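Long-range contact in carbohydrate kinase, FGGY (Novosphingobium aromaticivorans, PDB 3H6E), which probably transfers phosphate from ATP to a sugar or related polyol, though its own substrate is not established: residues 249-254 with 263-268. Numbering follows the deposited sequence.
Sequences DNEATV and AMRLPA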
ATOM      1  N   ASP A 249      -8.780 -16.837  -4.253  1.00 31.07           N
ATOM      2  CA  ASP A 249     -10.029 -16.348  -3.699  1.00 32.38           C
ATOM      3  C   ASP A 249     -10.179 -16.720  -2.228  1.00 31.52           C
ATOM      4  O   ASP A 249     -11.166 -16.361  -1.586  1.00 30.65           O
ATOM      5  CB  ASP A 249     -11.190 -16.932  -4.495  1.00 38.04           C
ATOM      6  CG  ASP A 249     -12.200 -15.889  -4.886  1.00 45.11           C
ATOM      7  OD1 ASP A 249     -11.928 -14.691  -4.645  1.00 42.13           O
ATOM      8  OD2 ASP A 249     -13.256 -16.269  -5.440  1.00 50.46           O
ATOM      9  N   ASN A 250      -9.196 -17.442  -1.703  1.00 30.35           N
ATOM     10  CA  ASN A 250      -9.250 -17.942  -0.333  1.00 28.26           C
ATOM     11  C   ASN A 250      -9.084 -16.853   0.722  1.00 27.00           C
ATOM     12  O   ASN A 250      -8.632 -15.742   0.434  1.00 25.87           O
ATOM     13  CB  ASN A 250      -8.187 -19.025  -0.120  1.00 26.14           C
ATOM     14  CG  ASN A 250      -8.281 -20.146  -1.142  1.00 28.35           C
ATOM     15  OD1 ASN A 250      -9.365 -20.655  -1.424  1.00 27.60           O
ATOM     16  ND2 ASN A 250      -7.137 -20.541  -1.697  1.00 27.97           N
ATOM     17  N   GLU A 251      -9.456 -17.182   1.952  1.00 26.26           N
ATOM     18  CA  GLU A 251      -9.202 -16.300   3.073  1.00 25.04           C
ATOM     19  C   GLU A 251      -7.694 -16.182   3.213  1.00 26.59           C
ATOM     20  O   GLU A 251      -7.007 -17.177   3.458  1.00 26.06           O
ATOM     21  CB  GLU A 251      -9.821 -16.865   4.350  1.00 23.21           C
ATOM     22  CG  GLU A 251     -10.425 -15.804   5.252  1.00 24.80           C
ATOM     23  CD  GLU A 251      -9.387 -15.131   6.092  1.00 23.47           C
ATOM     24  OE1 GLU A 251      -8.579 -15.860   6.696  1.00 27.69           O
ATOM     25  OE2 GLU A 251      -9.372 -13.886   6.153  1.00 22.78           O
ATOM     26  N   ALA A 252      -7.173 -14.973   3.034  1.00 24.59           N
ATOM     27  CA  ALA A 252      -5.729 -14.775   3.032  1.00 22.09           C
ATOM     28  C   ALA A 252      -5.364 -13.371   3.458  1.00 21.87           C
ATOM     29  O   ALA A 252      -6.175 -12.453   3.356  1.00 24.05           O
ATOM     30  CB  ALA A 252      -5.158 -15.063   1.658  1.00 22.46           C
ATOM     31  N   THR A 253      -4.138 -13.209   3.937  1.00 19.86           N
ATOM     32  CA  THR A 253      -3.623 -11.910   4.333  1.00 18.77           C
ATOM     33  C   THR A 253      -2.247 -11.690   3.714  1.00 20.75           C
ATOM     34  O   THR A 253      -1.379 -12.555   3.800  1.00 19.83           O
ATOM     35  CB  THR A 253      -3.485 -11.809   5.863  1.00 20.08           C
ATOM     36  OG1 THR A 253      -4.787 -11.788   6.466  1.00 19.89           O
ATOM     37  CG2 THR A 253      -2.725 -10.549   6.251  1.00 19.03           C
ATOM     38  N   VAL A 254      -2.054 -10.538   3.080  1.00 19.46           N
ATOM     39  CA  VAL A 254      -0.735 -10.167   2.596  1.00 18.85           C
ATOM     40  C   VAL A 254      -0.061  -9.230   3.592  1.00 19.48           C
ATOM     41  O   VAL A 254      -0.627  -8.206   3.979  1.00 20.23           O
ATOM     42  CB  VAL A 254      -0.782  -9.509   1.205  1.00 20.16           C
ATOM     43  CG1 VAL A 254       0.617  -9.084   0.777  1.00 20.29           C
ATOM     44  CG2 VAL A 254      -1.396 -10.455   0.179  1.00 17.37           C
ATOM     45  N   ALA A 263      -0.214  -5.286   7.407  1.00 20.37           N
ATOM     46  CA  ALA A 263      -1.041  -6.464   7.202  1.00 18.87           C
ATOM     47  C   ALA A 263      -2.349  -6.071   6.529  1.00 19.98           C
ATOM     48  O   ALA A 263      -3.141  -5.313   7.090  1.00 19.86           O
ATOM     49  CB  ALA A 263      -1.310  -7.162   8.525  1.00 16.61           C
HETATM   50  N   MSE A 264      -2.567  -6.584   5.322  1.00 20.09           N
HETATM   51  CA  MSE A 264      -3.811  -6.348   4.606  1.00 18.85           C
HETATM   52  C   MSE A 264      -4.538  -7.666   4.389  1.00 21.13           C
HETATM   53  O   MSE A 264      -4.077  -8.527   3.636  1.00 20.92           O
HETATM   54  CB  MSE A 264      -3.530  -5.669   3.273  1.00 19.87           C
HETATM   55  CG  MSE A 264      -2.744  -4.371   3.411  1.00 21.80           C
HETATM   56 SE   MSE A 264      -2.263  -3.606   1.684  1.00 46.91          SE
HETATM   57  CE  MSE A 264      -4.045  -3.114   1.061  1.00 23.96           C
ATOM     58  N   ARG A 265      -5.672  -7.823   5.060  1.00 19.50           N
ATOM     59  CA  ARG A 265      -6.413  -9.074   5.005  1.00 19.54           C
ATOM     60  C   ARG A 265      -7.495  -9.072   3.931  1.00 20.57           C
ATOM     61  O   ARG A 265      -8.179  -8.073   3.721  1.00 20.97           O
ATOM     62  CB  ARG A 265      -7.036  -9.385   6.367  1.00 20.81           C
ATOM     63  CG  ARG A 265      -8.051 -10.508   6.329  1.00 20.68           C
ATOM     64  CD  ARG A 265      -8.716 -10.708   7.672  1.00 20.76           C
ATOM     65  NE  ARG A 265      -9.761 -11.721   7.589  1.00 23.85           N
ATOM     66  CZ  ARG A 265     -10.649 -11.974   8.545  1.00 20.42           C
ATOM     67  NH1 ARG A 265     -10.631 -11.286   9.673  1.00 21.06           N
ATOM     68  NH2 ARG A 265     -11.558 -12.917   8.362  1.00 19.92           N
ATOM     69  N   LEU A 266      -7.643 -10.206   3.257  1.00 21.78           N
ATOM     70  CA  LEU A 266      -8.703 -10.396   2.277  1.00 23.84           C
ATOM     71  C   LEU A 266      -9.707 -11.390   2.841  1.00 24.05           C
ATOM     72  O   LEU A 266      -9.609 -12.590   2.587  1.00 25.00           O
ATOM     73  CB  LEU A 266      -8.126 -10.926   0.965  1.00 22.86           C
ATOM     74  CG  LEU A 266      -6.937 -10.134   0.415  1.00 24.94           C
ATOM     75  CD1 LEU A 266      -6.182 -10.915  -0.658  1.00 22.26           C
ATOM     76  CD2 LEU A 266      -7.397  -8.782  -0.107  1.00 24.93           C
ATOM     77  N   PRO A 267     -10.674 -10.891   3.621  1.00 23.62           N
ATOM     78  CA  PRO A 267     -11.610 -11.771   4.332  1.00 24.92           C
ATOM     79  C   PRO A 267     -12.463 -12.615   3.384  1.00 24.85           C
ATOM     80  O   PRO A 267     -12.868 -12.145   2.323  1.00 25.14           O
ATOM     81  CB  PRO A 267     -12.492 -10.788   5.115  1.00 25.92           C
ATOM     82  CG  PRO A 267     -11.716  -9.499   5.151  1.00 23.21           C
ATOM     83  CD  PRO A 267     -10.964  -9.468   3.861  1.00 22.58           C
ATOM     84  N   ALA A 268     -12.715 -13.861   3.769  1.00 25.74           N
ATOM     85  CA  ALA A 268     -13.593 -14.737   3.007  1.00 27.78           C
ATOM     86  C   ALA A 268     -15.000 -14.639   3.576  1.00 30.91           C
ATOM     87  O   ALA A 268     -15.975 -15.068   2.954  1.00 29.70           O
ATOM     88  CB  ALA A 268     -13.091 -16.171   3.057  1.00 24.49           C
TER
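Ala252 to Val254 run antiparallel to Ala263 to Leu266, the two short strand segments meeting at 154°, with Ala252–Leu266 and Val254–Met264 as hydrogen-bonded pairs around the non-hydrogen-bonded pair Thr253–Arg265. Leu266 N donates to Ala252 O at 2.7 Å, whereas the return bond from Ala252 N to Leu266 O is weak at 3.4 Å; Val254 and Met264 exchange two bonds. On the face bearing Thr253 and Arg265, the arginine runs out extended, with CG anti to its backbone N (chi1 168°), and its CB passes 3.3 Å from Thr253 OG1. That hydroxyl is hydrogen-bonded to Ser387 OG. The extended chain carries the guanidinium to Glu251, whose side chain bends at chi2 to meet it. Arg265 NE meets Glu251 OE2 on its syn side at 2.6 Å, tilted out of the carboxylate plane and with a bent N-H...O, in a salt bridge, and NH2 adds only a weak bond to the same oxygen. Carboxylate and guanidinium planes stand 87° apart, so the two groups do not pair side by side. Glu251 OE1 is taken by Thr388 OG1 and Arg265 NH1 by Ile385 O, which fixes both ends of the ion pair to the segment leading into strand 390-394. Beyond the last bridge, Glu251 CG rests 3.5 Å from Ala268 CB. On the other face, Val254, Met264 and Leu266 pack against Leu238 of helix 233-241. This is a beta hairpin at the centre of a mixed sheet, lying between strands 390-394 and 292-298 in the C-terminal domain of the actin-like ATPase fold that FGGY kinases share.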